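Local coordinates for YesW protein (Bacillus subtilis, PDB 2ZUX) that cleaves type I rhamnogalacturonan of plant cell walls by endo-type elimination that requires calcium or manganese, releasing unsaturated oligosaccharides, at residues V94-P99 / D154-D159; E229-F234 / A245-A250; A33-N38 / A71-T76; L486-A491 / V515-E520; K140-D145 / Y261-D266. All blocks are in the same frame, centred on the assembly; numbering follows the deposited sequence.

Contact 1: residues V94-P99 / D154-D159; sequences VPLDKP and DAYKLD
Leu-96 and Tyr-156 meet where two neighbouring blades of the beta-propeller come together: strand 91-95 pairs with strand 524-528 at the end of the propeller chain, while strand 152-156 belongs to the five-stranded sheet that follows it in sequence. The apolar part of the contact is built on the tyrosine ring. Leu-96 lays CD2 over one face in a CH-pi contact, 3.7 Å from the ring centroid and shifted toward the rim, the two side chains crossing at about a right angle. Leu-132, Leu-525 and Ala-114 also touch Leu-96, so it packs against residues of both sheets. Farther back, Val-94 sets CG1 4.0 Å from Tyr-156 CB. Its two methyls reach consecutive carbonyls, with CG1 at 3.7 Å from the carbonyl O of Lys-157 and CG2 equally far from Leu-158 O.

The polar part gathers at the phenol. With CG of Tyr-156 anti to the carbonyl carbon (chi1 -66°), the ring reaches across to the loop after strand 91-95. Salt bridges outside the contact take up the acids: Asp-97 OD2 with Lys-162, Asp-154 OD1 with Arg-165. Tyr-156 OH donates a weak hydrogen bond to Asp-154 OD2, and on its acceptor side takes the backbone N-H of Asp-97, N to OH 3.0 Å at 162°.

Contact 2: residues E229-F234 / A245-A250; sequences EYLTVF and ANFEPA
Tyr-230 and Asn-246 send their side chains out past each other, ring and amide planes only 29° apart. The amide comes up at the ring edge, in its plane, with Asn-246 ND2 3.7 Å from Tyr-230 CE1. The phenol end reaches beyond the pair to Asp-200, which bonds to OH. With an alanine here, Asp-200 would probably be left without its hydroxyl mate and the Asn-246 amide would be free to turn.

Phe-247 comes back across the backbone instead. Its CG stands anti to the backbone N (chi1 -177°), which brings CD1 near Tyr-230 O (3.7 Å) and to 4.0 Å from Leu-231 CB, while its CB rests 3.8 Å from Glu-229 CB. Lys-197 makes a cation-pi contact with this ring and also bridges to Glu-229.

Underneath, Leu-231 and Ala-245 form a hydrogen-bonded antiparallel pair: Leu-231 N to Ala-245 O is 2.8 Å, and Ala-245 N to Leu-231 O 2.9 Å. Phe-247 N adds a third bond to Glu-229 O (2.8 Å), arriving well above the carbonyl plane. This is the open end of the beta hairpin 230-235/241-246, the outer half of a four-stranded antiparallel propeller blade.

Contact 3: residues A33-N38 / A71-T76; sequences ASVLFN and AVVNGT
Ala-71 faces Phe-37 in a non-hydrogen-bonded antiparallel pair. Its CB meets two apolar groups of the facing segment side by side, with Phe-37 CE1 at 3.9 Å and Val-35 CG1 at 4.0 Å. The phenylalanine ring approaches obliquely and has a second neighbour in Trp-25, met edge-to-face. At the same residue, CA makes a bent C-H...O contact with the carbonyl O of Leu-36.

Val-72 is the centre of the pairing and has the most surface covered. It exchanges both backbone bonds with Leu-36: Val-72 N to Leu-36 O is short at 2.7 Å, the N-H coming in above the carbonyl plane, whereas Leu-36 N to Val-72 O is longer at 3.2 Å but lies in plane on a lone pair. Its CG2, anti to the carbonyl carbon, slants across to Asn-38 ND2 at 3.7 Å. That amide is fixed by polar partners, OD1 accepting from Asn-47 and ND2 donating to Glu-77.

Strands 36-41 and 66-73 are neighbours in the mixed sheet of the N-terminal domain, consistent with the immunoglobulin-like E-set folds. Val-73 closes the apolar row, its CG2 4.1 Å from Val-35 CG2, and opens the type I' turn that carries the chain through Asn-74 and Gly-75, both at positive phi, into strand 76-87. Asn-74 N donates to a water (3.2 Å) that also bonds Ser-34 OG, while Thr-76 exchanges two backbone hydrogen bonds with Val-73.

Contact 4: residues L486-A491 / V515-E520; sequences LTASGA and VVWRTE
Ala-488 and Trp-517 make the tightest apolar touch: Ala-488 CB sits obliquely to the indole, 3.6 Å from CZ3. Leu-486 and the tryptophan approach each other from opposite directions, Leu-486 CD2 at the ring edge, 4.1 Å from Trp-517 CZ3. Nearer the backbone, Ala-491 CB presses on Trp-517 CB at 3.7 Å. The benzo ring thus meets Ala-488 and Leu-486, while Ala-491 lies against the root of the side chain.

Beside this patch the backbones pair. Ala-491 and Thr-519 form a non-hydrogen-bonded antiparallel pair, with Gly-490 O near Thr-519 CA (3.4 Å) and Ala-491 CA near Arg-518 O. Glu-520 N adds a weak bond to Gly-490 O, and the extended glutamate runs alongside the turn and brings OE2 to 3.7 Å from Gly-490 CA.

The next shell sets these groups in place. Val-515 CG1 lies over the centre of one indole face, Tyr-528 meets the ring edge-to-face, and Ser-469 O takes the NE1 hydrogen, which together fix the rotation of Trp-517. On the other segment, a type II turn from Ala-488 to Ala-491 is closed by Ala-491 N to Ala-488 O (3.0 Å), and its Gly-490 takes the positive phi (90°) usual at that position. Arg-526 and Asn-470 grip the carbonyls of Ser-489 and Ala-488.

The turn leads from strand 481-487, at the edge of one propeller blade, to the next blade, just ahead of the rhamnose-pocket residues Asn-494, Asn-495 and Gly-496.

Contact 5: residues K140-D145 / Y261-D266; sequences KDNSQD and YGNRVD
Asn-142 has the most surface buried here, pushed into the bend of residues 261-266 with its CB 3.2 Å from Asn-263 OD1. CG stands anti to the carbonyl carbon (chi1 -70°), which directs the amide inward, its CG 3.8 Å from the carbonyl O of Asn-263 and 3.9 Å from that of Asp-266. The backbone O of Asn-142 accepts from Arg-223 and passes Tyr-261 CE1 at 4.0 Å.

Asn-142 sits within a type I beta turn from Asp-141 to Gln-144, which also holds an Asx turn: Asp-141 OD2 takes both the backbone N (2.9 Å) and OG (2.7 Å) of Ser-143, the N-H from above the carboxylate plane and the hydroxyl on the anti lone pair. The turn lies in the loop between strands 129-136 and 152-156 of one propeller blade; its partner runs between strands 241-246 and 268-273, the passage from one four-stranded blade to another.

In Asn-263 a trans first torsion (chi1 -179°) sets the amide beside Asn-142 CB. Its ND2 donates to Tyr-261 OH at 2.9 Å, only 16° out of the amide plane, and OD1 accepts from Arg-267. A leucine in its place would probably leave the Tyr-261 hydroxyl and Arg-267 without this polar mate and set the tyrosine ring free to shift. Tyr-261 itself brings its ring edge to Ser-143 CA, 4.3 Å from CE1.

Contacts 1 and 4 both reach the propeller sheet that unites strand 91-95 with strands 491-492, 503-505, 514-519 and 524-528; their centres are about 16 Å apart. Contact 4 comes nearest to sugar, the Arg-518 side chain being about 4 Å from a bound rhamnose, whereas Ser-143 of contact 5 is about 8 Å and Tyr-230 of contact 2 about 11 Å from one. Contact 2 is nested within the loop that contact 5 closes, centres about 20 Å apart, and Arg-286 bridges to an acid in each. Contact 1 borders a calcium site, Lys-157 reaching about 4 Å from the ion. Contact 3, in the N-terminal domain, stands apart, its centre about 56 Å from that of contact 5.

Contact 1: residues V94-P99 / D154-D159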
# COMPACT_ATOMS: atom_id res chain seq x y z
N VAL A 94 8.96 -12.55 -11.84
CA VAL A 94 10.07 -12.53 -10.89
C VAL A 94 10.09 -13.89 -10.22
O VAL A 94 9.22 -14.19 -9.41
CB VAL A 94 9.88 -11.41 -9.83
CG1 VAL A 94 11.08 -11.34 -8.90
CG2 VAL A 94 9.65 -10.05 -10.50
N PRO A 95 11.07 -14.75 -10.58
CA PRO A 95 11.12 -16.07 -9.94
C PRO A 95 11.40 -15.92 -8.44
O PRO A 95 12.17 -15.04 -8.04
CB PRO A 95 12.30 -16.76 -10.63
CG PRO A 95 13.14 -15.64 -11.17
CD PRO A 95 12.16 -14.57 -11.55
N LEU A 96 10.78 -16.78 -7.65
CA LEU A 96 10.92 -16.75 -6.20
C LEU A 96 11.70 -17.94 -5.69
O LEU A 96 11.74 -19.00 -6.33
CB LEU A 96 9.54 -16.72 -5.52
CG LEU A 96 8.65 -15.52 -5.87
CD1 LEU A 96 7.28 -15.67 -5.24
CD2 LEU A 96 9.30 -14.22 -5.43
N ASP A 97 12.33 -17.76 -4.54
CA ASP A 97 12.94 -18.87 -3.81
C ASP A 97 11.93 -19.32 -2.77
O ASP A 97 11.88 -18.80 -1.65
CB ASP A 97 14.26 -18.45 -3.16
CG ASP A 97 14.87 -19.55 -2.30
OD1 ASP A 97 14.61 -20.74 -2.56
OD2 ASP A 97 15.62 -19.21 -1.36
N LYS A 98 11.08 -20.27 -3.15
CA LYS A 98 10.00 -20.69 -2.28
C LYS A 98 10.56 -21.42 -1.07
O LYS A 98 11.31 -22.40 -1.22
CB LYS A 98 9.00 -21.56 -3.05
CG LYS A 98 7.72 -21.89 -2.29
CD LYS A 98 6.75 -22.64 -3.19
CE LYS A 98 5.51 -23.06 -2.44
NZ LYS A 98 4.65 -23.90 -3.31
N PRO A 99 10.23 -20.95 0.14
CA PRO A 99 10.76 -21.58 1.35
C PRO A 99 10.16 -22.95 1.54
O PRO A 99 8.99 -23.17 1.22
CB PRO A 99 10.28 -20.67 2.48
CG PRO A 99 9.71 -19.45 1.83
CD PRO A 99 9.35 -19.80 0.44
N ASP A 154 11.39 -11.51 2.26
CA ASP A 154 12.46 -11.52 1.26
C ASP A 154 12.53 -10.19 0.52
O ASP A 154 11.53 -9.48 0.41
CB ASP A 154 12.20 -12.58 0.19
CG ASP A 154 12.35 -14.00 0.68
OD1 ASP A 154 12.67 -14.25 1.85
OD2 ASP A 154 12.14 -14.91 -0.16
N ALA A 155 13.70 -9.90 -0.05
CA ALA A 155 13.83 -8.82 -1.03
C ALA A 155 14.26 -9.39 -2.36
O ALA A 155 15.22 -10.16 -2.42
CB ALA A 155 14.82 -7.78 -0.56
N TYR A 156 13.56 -8.99 -3.42
CA TYR A 156 13.91 -9.37 -4.80
C TYR A 156 14.10 -8.15 -5.68
O TYR A 156 13.32 -7.20 -5.62
CB TYR A 156 12.81 -10.23 -5.43
CG TYR A 156 12.65 -11.57 -4.76
CD1 TYR A 156 13.38 -12.67 -5.20
CD2 TYR A 156 11.77 -11.74 -3.69
CE1 TYR A 156 13.25 -13.90 -4.58
CE2 TYR A 156 11.64 -12.96 -3.07
CZ TYR A 156 12.38 -14.04 -3.53
OH TYR A 156 12.25 -15.26 -2.90
N LYS A 157 15.13 -8.20 -6.52
CA LYS A 157 15.21 -7.30 -7.65
C LYS A 157 14.25 -7.80 -8.72
O LYS A 157 13.90 -8.98 -8.74
CB LYS A 157 16.64 -7.25 -8.20
CG LYS A 157 17.60 -6.54 -7.28
CD LYS A 157 18.99 -6.44 -7.90
CE LYS A 157 19.74 -5.28 -7.31
NZ LYS A 157 19.14 -3.97 -7.71
N LEU A 158 13.84 -6.91 -9.62
CA LEU A 158 12.91 -7.31 -10.68
C LEU A 158 13.51 -8.36 -11.62
O LEU A 158 12.77 -9.12 -12.25
CB LEU A 158 12.40 -6.09 -11.45
CG LEU A 158 11.71 -5.00 -10.62
CD1 LEU A 158 11.06 -3.98 -11.55
CD2 LEU A 158 10.68 -5.57 -9.63
N ASP A 159 14.84 -8.45 -11.66
CA ASP A 159 15.49 -9.46 -12.50
C ASP A 159 15.50 -10.86 -11.85
O ASP A 159 16.01 -11.82 -12.44
CB ASP A 159 16.90 -9.01 -12.93
CG ASP A 159 17.92 -9.05 -11.80
OD1 ASP A 159 17.59 -9.41 -10.65
OD2 ASP A 159 19.10 -8.74 -12.08

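Contact 2: residues E229-F234 / A245-A250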
# COMPACT_ATOMS: atom_id res chain seq x y z
N GLU A 229 9.84 -7.41 23.42
CA GLU A 229 9.39 -7.13 22.06
C GLU A 229 10.27 -6.04 21.51
O GLU A 229 10.58 -5.09 22.24
CB GLU A 229 7.93 -6.67 22.05
CG GLU A 229 6.96 -7.69 22.60
CD GLU A 229 5.53 -7.17 22.62
OE1 GLU A 229 5.29 -6.19 23.34
OE2 GLU A 229 4.68 -7.74 21.91
N TYR A 230 10.66 -6.15 20.25
CA TYR A 230 11.60 -5.19 19.67
C TYR A 230 11.05 -4.52 18.41
O TYR A 230 10.13 -5.03 17.77
CB TYR A 230 12.94 -5.87 19.33
CG TYR A 230 13.54 -6.70 20.44
CD1 TYR A 230 13.72 -6.17 21.72
CD2 TYR A 230 13.95 -8.01 20.20
CE1 TYR A 230 14.28 -6.94 22.74
CE2 TYR A 230 14.51 -8.79 21.21
CZ TYR A 230 14.67 -8.24 22.48
OH TYR A 230 15.23 -8.99 23.48
N LEU A 231 11.65 -3.38 18.09
CA LEU A 231 11.45 -2.70 16.82
C LEU A 231 12.81 -2.65 16.14
O LEU A 231 13.77 -2.15 16.74
CB LEU A 231 10.92 -1.29 17.04
CG LEU A 231 10.69 -0.45 15.78
CD1 LEU A 231 9.66 -1.10 14.85
CD2 LEU A 231 10.26 0.96 16.16
N THR A 232 12.90 -3.17 14.92
CA THR A 232 14.17 -3.18 14.18
C THR A 232 14.05 -2.46 12.85
O THR A 232 13.04 -2.59 12.14
CB THR A 232 14.65 -4.63 13.92
OG1 THR A 232 14.80 -5.31 15.18
CG2 THR A 232 16.00 -4.64 13.21
N VAL A 233 15.09 -1.69 12.54
CA VAL A 233 15.28 -1.15 11.20
C VAL A 233 16.38 -1.99 10.55
O VAL A 233 17.49 -2.10 11.10
CB VAL A 233 15.69 0.34 11.23
CG1 VAL A 233 15.87 0.88 9.82
CG2 VAL A 233 14.66 1.17 11.98
N PHE A 234 16.07 -2.58 9.40
CA PHE A 234 17.00 -3.41 8.64
C PHE A 234 17.46 -2.65 7.40
O PHE A 234 16.68 -1.94 6.76
CB PHE A 234 16.32 -4.70 8.16
CG PHE A 234 15.85 -5.62 9.27
CD1 PHE A 234 16.70 -6.58 9.81
CD2 PHE A 234 14.53 -5.57 9.72
CE1 PHE A 234 16.27 -7.46 10.79
CE2 PHE A 234 14.09 -6.44 10.70
CZ PHE A 234 14.95 -7.39 11.24
N ALA A 245 15.45 -1.52 19.05
CA ALA A 245 15.05 -0.93 20.32
C ALA A 245 13.91 -1.75 20.90
O ALA A 245 13.34 -2.57 20.20
CB ALA A 245 14.63 0.51 20.12
N ASN A 246 13.58 -1.54 22.17
CA ASN A 246 12.36 -2.12 22.72
C ASN A 246 11.16 -1.55 21.97
O ASN A 246 11.11 -0.36 21.67
CB ASN A 246 12.24 -1.86 24.22
CG ASN A 246 13.20 -2.71 25.04
OD1 ASN A 246 13.91 -2.20 25.91
ND2 ASN A 246 13.22 -4.01 24.79
N PHE A 247 10.21 -2.43 21.64
CA PHE A 247 9.03 -2.03 20.88
C PHE A 247 8.06 -1.23 21.74
O PHE A 247 7.72 -1.63 22.85
CB PHE A 247 8.31 -3.26 20.32
CG PHE A 247 7.12 -2.92 19.47
CD1 PHE A 247 7.28 -2.68 18.11
CD2 PHE A 247 5.85 -2.82 20.03
CE1 PHE A 247 6.18 -2.35 17.31
CE2 PHE A 247 4.75 -2.48 19.24
CZ PHE A 247 4.92 -2.24 17.88
N GLU A 248 7.61 -0.11 21.20
CA GLU A 248 6.46 0.59 21.75
C GLU A 248 5.46 0.82 20.62
O GLU A 248 5.85 1.12 19.49
CB GLU A 248 6.87 1.91 22.42
CG GLU A 248 7.82 1.71 23.60
CD GLU A 248 8.16 2.98 24.33
OE1 GLU A 248 7.45 4.00 24.17
OE2 GLU A 248 9.15 2.96 25.08
N PRO A 249 4.16 0.68 20.92
CA PRO A 249 3.54 0.42 22.24
C PRO A 249 3.89 -0.91 22.89
O PRO A 249 3.72 -1.98 22.29
CB PRO A 249 2.04 0.49 21.94
CG PRO A 249 1.93 1.27 20.67
CD PRO A 249 3.13 0.86 19.87
N ALA A 250 4.37 -0.84 24.14
CA ALA A 250 4.73 -2.02 24.90
C ALA A 250 3.48 -2.81 25.28
O ALA A 250 2.38 -2.27 25.36
CB ALA A 250 5.51 -1.62 26.14

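Contact 3: residues A33-N38 / A71-T76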
# COMPACT_ATOMS: atom_id res chain seq x y z
N ALA A 33 5.51 20.90 -16.93
CA ALA A 33 4.49 20.61 -17.93
C ALA A 33 5.01 20.76 -19.36
O ALA A 33 4.46 20.17 -20.28
CB ALA A 33 3.27 21.50 -17.72
N SER A 34 6.06 21.56 -19.54
CA SER A 34 6.60 21.83 -20.86
C SER A 34 7.53 20.73 -21.39
O SER A 34 7.99 20.80 -22.54
CB SER A 34 7.32 23.18 -20.87
OG SER A 34 8.36 23.20 -19.91
N VAL A 35 7.82 19.73 -20.57
CA VAL A 35 8.71 18.63 -20.98
C VAL A 35 8.01 17.72 -21.99
O VAL A 35 6.84 17.38 -21.82
CB VAL A 35 9.23 17.83 -19.76
CG1 VAL A 35 10.11 16.66 -20.19
CG2 VAL A 35 10.02 18.75 -18.83
N LEU A 36 8.72 17.38 -23.06
CA LEU A 36 8.23 16.44 -24.06
C LEU A 36 9.24 15.30 -24.18
O LEU A 36 10.28 15.32 -23.52
CB LEU A 36 8.05 17.13 -25.41
CG LEU A 36 7.04 18.27 -25.54
CD1 LEU A 36 7.01 18.76 -26.98
CD2 LEU A 36 5.66 17.84 -25.10
N PHE A 37 8.92 14.31 -25.01
CA PHE A 37 9.75 13.11 -25.12
C PHE A 37 9.97 12.63 -26.55
O PHE A 37 9.07 12.70 -27.39
CB PHE A 37 9.15 11.97 -24.30
CG PHE A 37 9.03 12.27 -22.84
CD1 PHE A 37 10.14 12.14 -22.00
CD2 PHE A 37 7.83 12.73 -22.30
CE1 PHE A 37 10.05 12.43 -20.65
CE2 PHE A 37 7.73 13.03 -20.95
CZ PHE A 37 8.84 12.88 -20.12
N ASN A 38 11.18 12.13 -26.79
CA ASN A 38 11.46 11.37 -28.01
C ASN A 38 11.66 9.90 -27.69
O ASN A 38 12.29 9.56 -26.69
CB ASN A 38 12.68 11.94 -28.73
CG ASN A 38 12.40 13.27 -29.41
OD1 ASN A 38 11.29 13.52 -29.86
ND2 ASN A 38 13.42 14.13 -29.47
N ALA A 71 14.08 12.94 -22.76
CA ALA A 71 13.28 14.12 -22.46
C ALA A 71 13.77 15.29 -23.31
O ALA A 71 14.95 15.38 -23.66
CB ALA A 71 13.36 14.47 -20.98
N VAL A 72 12.84 16.18 -23.66
CA VAL A 72 13.18 17.42 -24.35
C VAL A 72 12.78 18.56 -23.42
O VAL A 72 11.60 18.77 -23.14
CB VAL A 72 12.46 17.55 -25.71
CG1 VAL A 72 12.84 18.86 -26.40
CG2 VAL A 72 12.79 16.37 -26.60
N VAL A 73 13.80 19.28 -22.93
CA VAL A 73 13.62 20.32 -21.93
C VAL A 73 14.15 21.63 -22.49
O VAL A 73 15.29 21.70 -22.95
CB VAL A 73 14.37 19.96 -20.62
CG1 VAL A 73 14.19 21.06 -19.57
CG2 VAL A 73 13.91 18.61 -20.07
N ASN A 74 13.30 22.67 -22.47
CA ASN A 74 13.64 23.99 -23.01
C ASN A 74 14.26 23.91 -24.41
O ASN A 74 15.22 24.61 -24.73
CB ASN A 74 14.55 24.76 -22.03
CG ASN A 74 14.61 26.26 -22.33
OD1 ASN A 74 13.58 26.94 -22.39
ND2 ASN A 74 15.82 26.77 -22.51
N GLY A 75 13.71 23.02 -25.24
CA GLY A 75 14.16 22.82 -26.61
C GLY A 75 15.36 21.90 -26.79
O GLY A 75 15.74 21.61 -27.93
N THR A 76 15.93 21.43 -25.69
CA THR A 76 17.16 20.64 -25.71
C THR A 76 16.93 19.19 -25.26
O THR A 76 16.39 18.94 -24.18
CB THR A 76 18.25 21.27 -24.82
OG1 THR A 76 18.46 22.63 -25.22
CG2 THR A 76 19.57 20.51 -24.93
O HOH W 1 10.71 21.74 -20.87

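Contact 4: residues L486-A491 / V515-E520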
# COMPACT_ATOMS: atom_id res chain seq x y z
N LEU A 486 -9.80 -7.88 -17.44
CA LEU A 486 -8.66 -8.78 -17.37
C LEU A 486 -8.95 -9.89 -16.39
O LEU A 486 -9.42 -9.65 -15.29
CB LEU A 486 -7.39 -8.02 -16.93
CG LEU A 486 -6.16 -8.89 -16.64
CD1 LEU A 486 -5.57 -9.50 -17.91
CD2 LEU A 486 -5.10 -8.11 -15.86
N THR A 487 -8.67 -11.13 -16.80
CA THR A 487 -8.59 -12.24 -15.88
C THR A 487 -7.18 -12.81 -16.01
O THR A 487 -6.78 -13.27 -17.09
CB THR A 487 -9.69 -13.29 -16.16
OG1 THR A 487 -10.97 -12.72 -15.88
CG2 THR A 487 -9.51 -14.53 -15.29
N ALA A 488 -6.42 -12.74 -14.93
CA ALA A 488 -5.02 -13.15 -14.98
C ALA A 488 -4.91 -14.65 -14.72
O ALA A 488 -4.65 -15.10 -13.60
CB ALA A 488 -4.19 -12.35 -13.99
N SER A 489 -5.11 -15.43 -15.78
CA SER A 489 -5.07 -16.88 -15.67
C SER A 489 -3.70 -17.38 -15.22
O SER A 489 -2.67 -16.95 -15.75
CB SER A 489 -5.49 -17.51 -17.00
OG SER A 489 -6.81 -17.10 -17.31
N GLY A 490 -3.69 -18.26 -14.23
CA GLY A 490 -2.44 -18.76 -13.66
C GLY A 490 -1.94 -17.93 -12.50
O GLY A 490 -0.98 -18.32 -11.82
N ALA A 491 -2.57 -16.77 -12.27
CA ALA A 491 -2.24 -15.89 -11.16
C ALA A 491 -3.29 -16.04 -10.07
O ALA A 491 -4.46 -16.33 -10.36
CB ALA A 491 -2.16 -14.44 -11.63
N VAL A 515 -0.10 -4.46 -11.38
CA VAL A 515 -0.54 -5.44 -10.40
C VAL A 515 0.51 -6.52 -10.29
O VAL A 515 1.00 -7.03 -11.30
CB VAL A 515 -1.87 -6.10 -10.77
CG1 VAL A 515 -2.39 -6.92 -9.59
CG2 VAL A 515 -2.89 -5.07 -11.17
N VAL A 516 0.86 -6.87 -9.05
CA VAL A 516 1.74 -7.98 -8.78
C VAL A 516 0.88 -9.09 -8.16
O VAL A 516 0.35 -8.91 -7.07
CB VAL A 516 2.87 -7.59 -7.81
CG1 VAL A 516 3.83 -8.77 -7.60
CG2 VAL A 516 3.61 -6.36 -8.31
N TRP A 517 0.73 -10.20 -8.88
CA TRP A 517 0.06 -11.40 -8.35
C TRP A 517 1.06 -12.54 -8.32
O TRP A 517 1.89 -12.68 -9.22
CB TRP A 517 -1.10 -11.85 -9.24
CG TRP A 517 -2.40 -11.12 -9.13
CD1 TRP A 517 -3.27 -11.12 -8.07
CD2 TRP A 517 -3.03 -10.37 -10.17
NE1 TRP A 517 -4.39 -10.37 -8.38
CE2 TRP A 517 -4.27 -9.90 -9.66
CE3 TRP A 517 -2.66 -10.03 -11.48
CZ2 TRP A 517 -5.14 -9.12 -10.43
CZ3 TRP A 517 -3.53 -9.25 -12.23
CH2 TRP A 517 -4.75 -8.80 -11.70
N ARG A 518 0.98 -13.38 -7.30
CA ARG A 518 1.74 -14.63 -7.29
C ARG A 518 1.14 -15.62 -8.28
O ARG A 518 -0.05 -15.53 -8.63
CB ARG A 518 1.73 -15.25 -5.90
CG ARG A 518 0.35 -15.62 -5.40
CD ARG A 518 0.42 -16.49 -4.17
NE ARG A 518 -0.91 -16.72 -3.62
CZ ARG A 518 -1.61 -17.83 -3.78
NH1 ARG A 518 -1.10 -18.84 -4.49
NH2 ARG A 518 -2.81 -17.95 -3.23
N THR A 519 1.95 -16.56 -8.75
CA THR A 519 1.42 -17.75 -9.42
C THR A 519 0.77 -18.64 -8.36
O THR A 519 1.02 -18.49 -7.17
CB THR A 519 2.52 -18.53 -10.13
OG1 THR A 519 3.52 -18.92 -9.18
CG2 THR A 519 3.16 -17.70 -11.23
N GLU A 520 -0.06 -19.58 -8.81
CA GLU A 520 -0.78 -20.46 -7.89
C GLU A 520 0.16 -21.21 -6.94
O GLU A 520 -0.14 -21.38 -5.75
CB GLU A 520 -1.69 -21.42 -8.66
CG GLU A 520 -2.82 -20.70 -9.41
CD GLU A 520 -3.55 -21.57 -10.42
OE1 GLU A 520 -3.50 -22.81 -10.29
OE2 GLU A 520 -4.19 -21.00 -11.33
O HOH W 2 0.09 -20.61 -12.04

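Contact 5: residues K140-D145 / Y261-D266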
# COMPACT_ATOMS: atom_id res chain seq x y z
N LYS A 140 -2.68 -17.46 11.46
CA LYS A 140 -3.84 -17.39 12.34
C LYS A 140 -4.42 -15.99 12.47
O LYS A 140 -3.68 -15.00 12.59
CB LYS A 140 -3.46 -17.87 13.74
CG LYS A 140 -3.14 -19.36 13.85
CD LYS A 140 -4.41 -20.20 13.84
CE LYS A 140 -4.10 -21.70 13.78
NZ LYS A 140 -3.70 -22.11 12.41
N ASP A 141 -5.75 -15.92 12.48
CA ASP A 141 -6.43 -14.75 12.99
C ASP A 141 -6.24 -14.67 14.50
O ASP A 141 -6.03 -15.69 15.16
CB ASP A 141 -7.92 -14.78 12.66
CG ASP A 141 -8.63 -13.54 13.14
OD1 ASP A 141 -8.36 -12.46 12.57
OD2 ASP A 141 -9.44 -13.63 14.09
N ASN A 142 -6.31 -13.46 15.05
CA ASN A 142 -6.15 -13.26 16.49
C ASN A 142 -7.18 -14.00 17.33
O ASN A 142 -6.94 -14.27 18.51
CB ASN A 142 -6.21 -11.76 16.82
CG ASN A 142 -5.00 -11.00 16.33
OD1 ASN A 142 -4.38 -10.25 17.09
ND2 ASN A 142 -4.65 -11.19 15.07
N SER A 143 -8.33 -14.32 16.73
CA SER A 143 -9.37 -15.06 17.44
C SER A 143 -9.08 -16.56 17.56
O SER A 143 -9.76 -17.25 18.31
CB SER A 143 -10.73 -14.87 16.77
OG SER A 143 -10.73 -15.48 15.49
N GLN A 144 -8.08 -17.04 16.82
CA GLN A 144 -7.80 -18.48 16.74
C GLN A 144 -6.57 -18.88 17.53
O GLN A 144 -5.54 -18.22 17.47
CB GLN A 144 -7.57 -18.88 15.29
CG GLN A 144 -8.72 -18.62 14.37
CD GLN A 144 -8.36 -18.92 12.94
OE1 GLN A 144 -7.51 -18.25 12.34
NE2 GLN A 144 -8.98 -19.96 12.38
N ASP A 145 -6.68 -19.99 18.26
CA ASP A 145 -5.53 -20.57 18.94
C ASP A 145 -4.80 -21.53 17.99
O ASP A 145 -5.40 -22.09 17.07
CB ASP A 145 -5.96 -21.32 20.22
CG ASP A 145 -6.67 -20.41 21.23
OD1 ASP A 145 -6.30 -19.21 21.34
OD2 ASP A 145 -7.61 -20.88 21.93
N TYR A 261 -7.28 -13.63 26.50
CA TYR A 261 -6.87 -14.76 25.68
C TYR A 261 -5.86 -14.40 24.58
O TYR A 261 -5.32 -15.30 23.93
CB TYR A 261 -8.08 -15.54 25.14
CG TYR A 261 -8.89 -14.88 24.05
CD1 TYR A 261 -8.57 -15.07 22.71
CD2 TYR A 261 -10.01 -14.10 24.36
CE1 TYR A 261 -9.33 -14.50 21.70
CE2 TYR A 261 -10.78 -13.52 23.34
CZ TYR A 261 -10.43 -13.73 22.01
OH TYR A 261 -11.17 -13.17 21.00
N GLY A 262 -5.61 -13.10 24.40
CA GLY A 262 -4.53 -12.64 23.52
C GLY A 262 -4.95 -12.13 22.15
O GLY A 262 -4.15 -12.17 21.21
N ASN A 263 -6.17 -11.64 22.02
CA ASN A 263 -6.66 -11.15 20.73
C ASN A 263 -6.33 -9.67 20.54
O ASN A 263 -5.49 -9.29 19.71
CB ASN A 263 -8.16 -11.44 20.61
CG ASN A 263 -8.76 -10.99 19.28
OD1 ASN A 263 -8.28 -10.05 18.64
ND2 ASN A 263 -9.85 -11.63 18.89
N ARG A 264 -6.94 -8.84 21.38
CA ARG A 264 -6.88 -7.38 21.22
C ARG A 264 -5.47 -6.81 21.38
O ARG A 264 -5.11 -5.84 20.69
CB ARG A 264 -7.86 -6.73 22.19
CG ARG A 264 -9.30 -6.90 21.76
CD ARG A 264 -10.25 -6.72 22.93
NE ARG A 264 -11.66 -6.82 22.53
CZ ARG A 264 -12.29 -7.96 22.26
NH1 ARG A 264 -11.67 -9.14 22.36
NH2 ARG A 264 -13.58 -7.91 21.92
N VAL A 265 -4.68 -7.42 22.26
CA VAL A 265 -3.32 -7.00 22.52
C VAL A 265 -2.45 -7.00 21.27
O VAL A 265 -1.52 -6.19 21.15
CB VAL A 265 -2.67 -7.88 23.64
CG1 VAL A 265 -2.64 -9.35 23.23
CG2 VAL A 265 -1.27 -7.39 24.00
N ASP A 266 -2.75 -7.90 20.32
CA ASP A 266 -1.87 -8.12 19.19
C ASP A 266 -2.47 -7.62 17.88
O ASP A 266 -2.27 -8.21 16.82
CB ASP A 266 -1.49 -9.61 19.10
CG ASP A 266 -0.42 -10.01 20.10
OD1 ASP A 266 0.21 -9.12 20.72
OD2 ASP A 266 -0.23 -11.24 20.27